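PDB 5LPH: centrosomal protein of 104 kDa from Homo sapiens, which is required for ciliogenesis and for the structural integrity of the ciliary tip, and is represented here by its TOG domain. Local coordinates for residues 238-250 / 272-284. Residues are numbered along the deposited sequence; the frame is centred on the assembly and turned at random.
Sequences RETAVRIILDMYR and LYKTIFEGFAKID
Tyr249 lies with one ring face against the ring of Phe280, and following it outward from the backbone takes in most of the C-terminal end of this helix pair. Its CB sits 3.5 Å from Phe280 CE1. The first torsion sets CG opposite the backbone N (chi1 -169°), which swings the ring toward helix 271-283 and brings CG and CD2 down over Phe280 CD1. The result is a face-to-face stack, the Tyr249 and Phe280 ring centroids 4.0 Å apart and the planes 19° from parallel. CD2 also meets Ile283 CG2; farther out, Phe280 CB sits over the Tyr249 face near CE2 and CZ, a CH-pi contact. At the tip the Tyr249 hydroxyl OH donates to Asp284 OD2 over 2.7 Å, on the syn side of the carboxylate though 26° out of its plane; Asp284 is where the chain leaves helix 271-283. Replacing Tyr249 by alanine is likely to leave one face of Phe280 without its stacking partner and the Asp284 carboxylate without this donor. The two helices run nearly parallel at the C-terminal end of the TOG domain's HEAT-repeat array: helix 235-252 belongs to the second curated repeat, and its other side packs on helices 193-210 and 219-229. Between helices 235-252 and 271-283, Leu246 CD2 settles on the backbone at Ile276 O and Gly279 CA, 3.8 Å from the latter, an approach that the lack of a side chain at Gly279 allows. Ile245 CG2 reaches the edge of the Phe280 ring at CZ, 3.8 Å away, and also touches Ile276 CG2. One turn earlier both methyls of Val242 rest on Ile276 CG1. At the N-terminal end Arg238 crosses Leu272 at about a right angle, Arg238 CD 3.6 Å from Leu272 CD1, while its NH1 is hydrogen-bonded to His232 O.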
ATOM      1  N   ARG A 238     -19.001   8.740  -3.585  1.00 63.85           N
ATOM      2  CA  ARG A 238     -19.403   9.479  -4.787  1.00 64.55           C
ATOM      3  C   ARG A 238     -19.039  10.957  -4.671  1.00 64.44           C
ATOM      4  O   ARG A 238     -18.518  11.543  -5.619  1.00 65.71           O
ATOM      5  CB  ARG A 238     -20.905   9.345  -5.030  1.00 66.13           C
ATOM      6  CG  ARG A 238     -21.378   7.929  -5.330  1.00 69.20           C
ATOM      7  CD  ARG A 238     -22.764   7.941  -5.954  1.00 71.68           C
ATOM      8  NE  ARG A 238     -23.787   8.519  -5.082  1.00 73.62           N
ATOM      9  CZ  ARG A 238     -24.435   7.874  -4.110  1.00 75.25           C
ATOM     10  NH1 ARG A 238     -24.180   6.598  -3.825  1.00 75.45           N
ATOM     11  NH2 ARG A 238     -25.352   8.521  -3.395  1.00 77.59           N
ATOM     12  N   GLU A 239     -19.294  11.540  -3.500  1.00 65.12           N
ATOM     13  CA  GLU A 239     -18.985  12.948  -3.246  1.00 67.10           C
ATOM     14  C   GLU A 239     -17.482  13.262  -3.368  1.00 63.06           C
ATOM     15  O   GLU A 239     -17.114  14.324  -3.864  1.00 61.11           O
ATOM     16  CB  GLU A 239     -19.516  13.381  -1.873  1.00 73.29           C
ATOM     17  CG  GLU A 239     -19.501  14.889  -1.633  1.00 80.27           C
ATOM     18  CD  GLU A 239     -19.967  15.286  -0.236  1.00 86.92           C
ATOM     19  OE1 GLU A 239     -20.241  14.401   0.604  1.00 91.06           O
ATOM     20  OE2 GLU A 239     -20.054  16.504   0.031  1.00 91.09           O
ATOM     21  N   THR A 240     -16.622  12.350  -2.917  1.00 60.33           N
ATOM     22  CA  THR A 240     -15.164  12.542  -3.022  1.00 61.35           C
ATOM     23  C   THR A 240     -14.684  12.409  -4.477  1.00 62.60           C
ATOM     24  O   THR A 240     -13.748  13.094  -4.895  1.00 63.28           O
ATOM     25  CB  THR A 240     -14.367  11.558  -2.129  1.00 61.54           C
ATOM     26  OG1 THR A 240     -14.979  11.444  -0.838  1.00 58.79           O
ATOM     27  CG2 THR A 240     -12.907  12.020  -1.964  1.00 60.52           C
ATOM     28  N   ALA A 241     -15.316  11.522  -5.243  1.00 65.41           N
ATOM     29  CA  ALA A 241     -15.025  11.391  -6.683  1.00 67.16           C
ATOM     30  C   ALA A 241     -15.268  12.706  -7.429  1.00 66.33           C
ATOM     31  O   ALA A 241     -14.456  13.112  -8.276  1.00 68.30           O
ATOM     32  CB  ALA A 241     -15.856  10.280  -7.297  1.00 66.80           C
ATOM     33  N   VAL A 242     -16.376  13.371  -7.091  1.00 64.93           N
ATOM     34  CA  VAL A 242     -16.698  14.691  -7.640  1.00 65.16           C
ATOM     35  C   VAL A 242     -15.549  15.661  -7.347  1.00 66.44           C
ATOM     36  O   VAL A 242     -15.046  16.313  -8.261  1.00 67.92           O
ATOM     37  CB  VAL A 242     -18.047  15.227  -7.089  1.00 65.01           C
ATOM     38  CG1 VAL A 242     -18.244  16.706  -7.410  1.00 66.39           C
ATOM     39  CG2 VAL A 242     -19.215  14.406  -7.630  1.00 64.43           C
ATOM     40  N   ARG A 243     -15.126  15.723  -6.083  1.00 67.48           N
ATOM     41  CA  ARG A 243     -14.024  16.606  -5.655  1.00 69.02           C
ATOM     42  C   ARG A 243     -12.700  16.374  -6.402  1.00 65.12           C
ATOM     43  O   ARG A 243     -11.994  17.335  -6.709  1.00 62.63           O
ATOM     44  CB  ARG A 243     -13.796  16.498  -4.141  1.00 73.87           C
ATOM     45  CG  ARG A 243     -14.900  17.124  -3.290  1.00 77.56           C
ATOM     46  CD  ARG A 243     -14.794  16.734  -1.823  1.00 80.58           C
ATOM     47  NE  ARG A 243     -13.589  17.289  -1.188  1.00 85.26           N
ATOM     48  CZ  ARG A 243     -12.720  16.581  -0.461  1.00 87.48           C
ATOM     49  NH1 ARG A 243     -12.908  15.281  -0.249  1.00 88.32           N
ATOM     50  NH2 ARG A 243     -11.656  17.179   0.067  1.00 88.05           N
ATOM     51  N   ILE A 244     -12.371  15.115  -6.696  1.00 65.10           N
ATOM     52  CA  ILE A 244     -11.151  14.779  -7.460  1.00 66.16           C
ATOM     53  C   ILE A 244     -11.276  15.180  -8.931  1.00 64.02           C
ATOM     54  O   ILE A 244     -10.324  15.706  -9.515  1.00 63.12           O
ATOM     55  CB  ILE A 244     -10.778  13.282  -7.359  1.00 68.07           C
ATOM     56  CG1 ILE A 244     -10.439  12.933  -5.907  1.00 71.27           C
ATOM     57  CG2 ILE A 244      -9.588  12.952  -8.266  1.00 68.03           C
ATOM     58  CD1 ILE A 244     -10.132  11.472  -5.661  1.00 71.99           C
ATOM     59  N   ILE A 245     -12.444  14.937  -9.521  1.00 63.56           N
ATOM     60  CA  ILE A 245     -12.707  15.336 -10.911  1.00 65.34           C
ATOM     61  C   ILE A 245     -12.570  16.859 -11.080  1.00 67.23           C
ATOM     62  O   ILE A 245     -11.956  17.313 -12.053  1.00 67.22           O
ATOM     63  CB  ILE A 245     -14.095  14.838 -11.399  1.00 63.60           C
ATOM     64  CG1 ILE A 245     -14.081  13.310 -11.538  1.00 61.70           C
ATOM     65  CG2 ILE A 245     -14.471  15.460 -12.742  1.00 63.79           C
ATOM     66  CD1 ILE A 245     -15.451  12.674 -11.497  1.00 60.63           C
ATOM     67  N   LEU A 246     -13.121  17.629 -10.136  1.00 68.89           N
ATOM     68  CA  LEU A 246     -13.003  19.095 -10.160  1.00 71.92           C
ATOM     69  C   LEU A 246     -11.545  19.560 -10.016  1.00 75.87           C
ATOM     70  O   LEU A 246     -11.130  20.493 -10.700  1.00 78.60           O
ATOM     71  CB  LEU A 246     -13.881  19.749  -9.082  1.00 71.57           C
ATOM     72  CG  LEU A 246     -15.404  19.578  -9.179  1.00 73.57           C
ATOM     73  CD1 LEU A 246     -16.087  20.183  -7.961  1.00 74.31           C
ATOM     74  CD2 LEU A 246     -15.968  20.194 -10.450  1.00 73.42           C
ATOM     75  N   ASP A 247     -10.778  18.908  -9.138  1.00 80.33           N
ATOM     76  CA  ASP A 247      -9.334  19.188  -8.992  1.00 84.53           C
ATOM     77  C   ASP A 247      -8.544  18.900 -10.270  1.00 85.59           C
ATOM     78  O   ASP A 247      -7.615  19.639 -10.602  1.00 85.99           O
ATOM     79  CB  ASP A 247      -8.717  18.401  -7.821  1.00 87.71           C
ATOM     80  CG  ASP A 247      -9.063  18.987  -6.448  1.00 91.48           C
ATOM     81  OD1 ASP A 247      -9.617  20.104  -6.364  1.00 91.76           O
ATOM     82  OD2 ASP A 247      -8.760  18.323  -5.433  1.00 94.96           O
HETATM   83  N   MSE A 248      -8.915  17.838 -10.981  1.00 86.89           N
HETATM   84  CA  MSE A 248      -8.259  17.482 -12.249  1.00 89.48           C
HETATM   85  C   MSE A 248      -8.597  18.455 -13.352  1.00 89.81           C
HETATM   86  O   MSE A 248      -7.789  18.657 -14.262  1.00 88.86           O
HETATM   87  CB  MSE A 248      -8.633  16.067 -12.685  1.00 89.86           C
HETATM   88  CG  MSE A 248      -8.036  15.018 -11.746  1.00 91.14           C
HETATM   89 SE   MSE A 248      -6.096  14.794 -12.051  1.00 92.16          SE
HETATM   90  CE  MSE A 248      -6.218  13.760 -13.720  1.00 91.99           C
ATOM     91  N   TYR A 249      -9.786  19.059 -13.283  1.00 91.92           N
ATOM     92  CA  TYR A 249     -10.190  20.105 -14.227  1.00 92.55           C
ATOM     93  C   TYR A 249      -9.415  21.414 -14.018  1.00 92.11           C
ATOM     94  O   TYR A 249      -9.045  22.064 -14.992  1.00 91.26           O
ATOM     95  CB  TYR A 249     -11.700  20.357 -14.143  1.00 93.42           C
ATOM     96  CG  TYR A 249     -12.229  21.233 -15.255  1.00 95.96           C
ATOM     97  CD1 TYR A 249     -12.292  20.763 -16.565  1.00 97.27           C
ATOM     98  CD2 TYR A 249     -12.653  22.538 -15.004  1.00 97.40           C
ATOM     99  CE1 TYR A 249     -12.764  21.570 -17.593  1.00 97.40           C
ATOM    100  CE2 TYR A 249     -13.129  23.347 -16.027  1.00 98.43           C
ATOM    101  CZ  TYR A 249     -13.182  22.858 -17.321  1.00 98.18           C
ATOM    102  OH  TYR A 249     -13.646  23.650 -18.349  1.00 98.08           O
ATOM    103  N   ARG A 250      -9.176  21.792 -12.759  1.00 93.07           N
ATOM    104  CA  ARG A 250      -8.336  22.961 -12.432  1.00 96.36           C
ATOM    105  C   ARG A 250      -6.897  22.851 -12.967  1.00 95.22           C
ATOM    106  O   ARG A 250      -6.303  23.858 -13.352  1.00 94.60           O
ATOM    107  CB  ARG A 250      -8.270  23.195 -10.914  1.00 97.58           C
ATOM    108  CG  ARG A 250      -9.553  23.703 -10.279  1.00 99.15           C
ATOM    109  CD  ARG A 250      -9.318  24.113  -8.828  1.00100.49           C
ATOM    110  NE  ARG A 250     -10.556  24.416  -8.102  1.00101.69           N
ATOM    111  CZ  ARG A 250     -11.337  23.531  -7.471  1.00102.37           C
ATOM    112  NH1 ARG A 250     -11.048  22.231  -7.450  1.00103.02           N
ATOM    113  NH2 ARG A 250     -12.435  23.957  -6.850  1.00102.25           N
ATOM    114  N   LEU A 272     -25.130  14.199  -9.568  1.00 95.01           N
ATOM    115  CA  LEU A 272     -23.670  14.261  -9.416  1.00 92.45           C
ATOM    116  C   LEU A 272     -23.021  14.941 -10.614  1.00 87.98           C
ATOM    117  O   LEU A 272     -22.128  15.776 -10.444  1.00 84.22           O
ATOM    118  CB  LEU A 272     -23.082  12.859  -9.229  1.00 94.81           C
ATOM    119  CG  LEU A 272     -23.597  12.098  -7.996  1.00 96.14           C
ATOM    120  CD1 LEU A 272     -23.701  10.603  -8.266  1.00 96.24           C
ATOM    121  CD2 LEU A 272     -22.743  12.385  -6.766  1.00 95.97           C
ATOM    122  N   TYR A 273     -23.474  14.585 -11.816  1.00 84.57           N
ATOM    123  CA  TYR A 273     -22.989  15.224 -13.047  1.00 84.44           C
ATOM    124  C   TYR A 273     -23.398  16.701 -13.153  1.00 87.30           C
ATOM    125  O   TYR A 273     -22.644  17.508 -13.706  1.00 84.02           O
ATOM    126  CB  TYR A 273     -23.422  14.438 -14.297  1.00 80.97           C
ATOM    127  CG  TYR A 273     -22.652  13.145 -14.486  1.00 76.13           C
ATOM    128  CD1 TYR A 273     -21.280  13.166 -14.731  1.00 73.79           C
ATOM    129  CD2 TYR A 273     -23.289  11.900 -14.409  1.00 75.07           C
ATOM    130  CE1 TYR A 273     -20.563  11.985 -14.888  1.00 72.66           C
ATOM    131  CE2 TYR A 273     -22.583  10.714 -14.567  1.00 72.62           C
ATOM    132  CZ  TYR A 273     -21.219  10.765 -14.808  1.00 72.78           C
ATOM    133  OH  TYR A 273     -20.502   9.604 -14.965  1.00 70.55           O
ATOM    134  N   LYS A 274     -24.566  17.058 -12.613  1.00 89.73           N
ATOM    135  CA  LYS A 274     -24.943  18.472 -12.482  1.00 92.77           C
ATOM    136  C   LYS A 274     -23.862  19.228 -11.704  1.00 90.82           C
ATOM    137  O   LYS A 274     -23.320  20.217 -12.201  1.00 89.64           O
ATOM    138  CB  LYS A 274     -26.319  18.644 -11.810  1.00 96.36           C
ATOM    139  CG  LYS A 274     -26.602  20.056 -11.297  1.00 99.40           C
ATOM    140  CD  LYS A 274     -28.060  20.271 -10.924  1.00100.70           C
ATOM    141  CE  LYS A 274     -28.270  21.669 -10.359  1.00101.98           C
ATOM    142  NZ  LYS A 274     -29.576  21.816  -9.659  1.00103.31           N
ATOM    143  N   THR A 275     -23.550  18.736 -10.504  1.00 87.86           N
ATOM    144  CA  THR A 275     -22.521  19.336  -9.636  1.00 86.46           C
ATOM    145  C   THR A 275     -21.164  19.477 -10.339  1.00 85.42           C
ATOM    146  O   THR A 275     -20.482  20.496 -10.189  1.00 83.78           O
ATOM    147  CB  THR A 275     -22.316  18.510  -8.346  1.00 86.31           C
ATOM    148  OG1 THR A 275     -23.584  18.125  -7.801  1.00 83.77           O
ATOM    149  CG2 THR A 275     -21.530  19.307  -7.296  1.00 87.19           C
ATOM    150  N   ILE A 276     -20.786  18.449 -11.100  1.00 84.90           N
ATOM    151  CA  ILE A 276     -19.521  18.439 -11.842  1.00 84.58           C
ATOM    152  C   ILE A 276     -19.502  19.518 -12.926  1.00 85.16           C
ATOM    153  O   ILE A 276     -18.570  20.323 -12.980  1.00 79.46           O
ATOM    154  CB  ILE A 276     -19.237  17.043 -12.464  1.00 84.79           C
ATOM    155  CG1 ILE A 276     -18.926  16.029 -11.357  1.00 85.80           C
ATOM    156  CG2 ILE A 276     -18.070  17.099 -13.450  1.00 83.70           C
ATOM    157  CD1 ILE A 276     -19.095  14.579 -11.762  1.00 86.69           C
ATOM    158  N   PHE A 277     -20.532  19.534 -13.773  1.00 88.95           N
ATOM    159  CA  PHE A 277     -20.548  20.427 -14.941  1.00 91.55           C
ATOM    160  C   PHE A 277     -20.735  21.906 -14.589  1.00 93.77           C
ATOM    161  O   PHE A 277     -20.106  22.762 -15.216  1.00 93.25           O
ATOM    162  CB  PHE A 277     -21.580  19.967 -15.988  1.00 90.87           C
ATOM    163  CG  PHE A 277     -21.196  18.693 -16.700  1.00 88.58           C
ATOM    164  CD1 PHE A 277     -19.984  18.598 -17.385  1.00 87.80           C
ATOM    165  CD2 PHE A 277     -22.050  17.591 -16.703  1.00 88.76           C
ATOM    166  CE1 PHE A 277     -19.628  17.430 -18.040  1.00 87.71           C
ATOM    167  CE2 PHE A 277     -21.698  16.422 -17.358  1.00 89.49           C
ATOM    168  CZ  PHE A 277     -20.488  16.341 -18.026  1.00 89.41           C
ATOM    169  N   GLU A 278     -21.578  22.216 -13.601  1.00 95.60           N
ATOM    170  CA  GLU A 278     -21.652  23.596 -13.087  1.00 98.46           C
ATOM    171  C   GLU A 278     -20.444  23.918 -12.198  1.00 96.09           C
ATOM    172  O   GLU A 278     -20.107  25.086 -12.014  1.00 92.63           O
ATOM    173  CB  GLU A 278     -22.994  23.902 -12.399  1.00 99.93           C
ATOM    174  CG  GLU A 278     -23.228  23.285 -11.025  1.00101.67           C
ATOM    175  CD  GLU A 278     -24.619  23.575 -10.469  1.00104.76           C
ATOM    176  OE1 GLU A 278     -24.816  23.527  -9.231  1.00106.91           O
ATOM    177  OE2 GLU A 278     -25.529  23.849 -11.273  1.00106.13           O
ATOM    178  N   GLY A 279     -19.798  22.882 -11.662  1.00 95.85           N
ATOM    179  CA  GLY A 279     -18.456  23.004 -11.097  1.00 93.55           C
ATOM    180  C   GLY A 279     -17.428  23.456 -12.123  1.00 93.79           C
ATOM    181  O   GLY A 279     -16.645  24.361 -11.854  1.00 91.88           O
ATOM    182  N   PHE A 280     -17.430  22.831 -13.303  1.00 97.17           N
ATOM    183  CA  PHE A 280     -16.555  23.253 -14.412  1.00100.49           C
ATOM    184  C   PHE A 280     -16.859  24.685 -14.858  1.00103.11           C
ATOM    185  O   PHE A 280     -15.939  25.463 -15.116  1.00102.59           O
ATOM    186  CB  PHE A 280     -16.686  22.327 -15.637  1.00100.59           C
ATOM    187  CG  PHE A 280     -16.177  20.916 -15.436  1.00 99.97           C
ATOM    188  CD1 PHE A 280     -15.418  20.533 -14.323  1.00 99.63           C
ATOM    189  CD2 PHE A 280     -16.436  19.960 -16.415  1.00101.32           C
ATOM    190  CE1 PHE A 280     -14.966  19.229 -14.189  1.00 99.51           C
ATOM    191  CE2 PHE A 280     -15.982  18.658 -16.284  1.00101.64           C
ATOM    192  CZ  PHE A 280     -15.245  18.291 -15.170  1.00101.36           C
ATOM    193  N   ALA A 281     -18.149  25.013 -14.959  1.00105.60           N
ATOM    194  CA  ALA A 281     -18.604  26.372 -15.298  1.00105.33           C
ATOM    195  C   ALA A 281     -18.098  27.427 -14.304  1.00104.26           C
ATOM    196  O   ALA A 281     -17.726  28.529 -14.703  1.00104.68           O
ATOM    197  CB  ALA A 281     -20.128  26.411 -15.381  1.00104.84           C
ATOM    198  N   LYS A 282     -18.080  27.072 -13.019  1.00102.26           N
ATOM    199  CA  LYS A 282     -17.575  27.954 -11.952  1.00100.37           C
ATOM    200  C   LYS A 282     -16.070  28.219 -12.083  1.00 99.08           C
ATOM    201  O   LYS A 282     -15.616  29.341 -11.858  1.00 98.62           O
ATOM    202  CB  LYS A 282     -17.875  27.343 -10.576  1.00100.73           C
ATOM    203  CG  LYS A 282     -18.143  28.345  -9.463  1.00101.41           C
ATOM    204  CD  LYS A 282     -18.451  27.649  -8.141  1.00101.63           C
ATOM    205  CE  LYS A 282     -19.778  26.890  -8.161  1.00102.23           C
ATOM    206  NZ  LYS A 282     -20.113  26.286  -6.842  1.00102.44           N
ATOM    207  N   ILE A 283     -15.312  27.189 -12.463  1.00 98.66           N
ATOM    208  CA  ILE A 283     -13.848  27.276 -12.580  1.00 98.53           C
ATOM    209  C   ILE A 283     -13.385  28.154 -13.763  1.00 96.64           C
ATOM    210  O   ILE A 283     -12.314  28.759 -13.692  1.00 91.66           O
ATOM    211  CB  ILE A 283     -13.201  25.849 -12.615  1.00 99.84           C
ATOM    212  CG1 ILE A 283     -13.541  25.029 -11.344  1.00 99.48           C
ATOM    213  CG2 ILE A 283     -11.694  25.922 -12.873  1.00 99.89           C
ATOM    214  CD1 ILE A 283     -13.507  25.754 -10.011  1.00100.42           C
ATOM    215  N   ASP A 284     -14.191  28.230 -14.826  1.00 99.19           N
ATOM    216  CA  ASP A 284     -13.913  29.055 -16.011  1.00100.01           C
ATOM    217  C   ASP A 284     -14.609  30.417 -15.930  1.00 99.83           C
ATOM    218  O   ASP A 284     -15.256  30.720 -14.933  1.00 96.85           O
ATOM    219  CB  ASP A 284     -14.369  28.289 -17.255  1.00 99.74           C
ATOM    220  CG  ASP A 284     -13.622  26.976 -17.454  1.00 99.73           C
ATOM    221  OD1 ASP A 284     -12.796  26.605 -16.592  1.00102.50           O
ATOM    222  OD2 ASP A 284     -13.870  26.311 -18.483  1.00 97.77           O
TER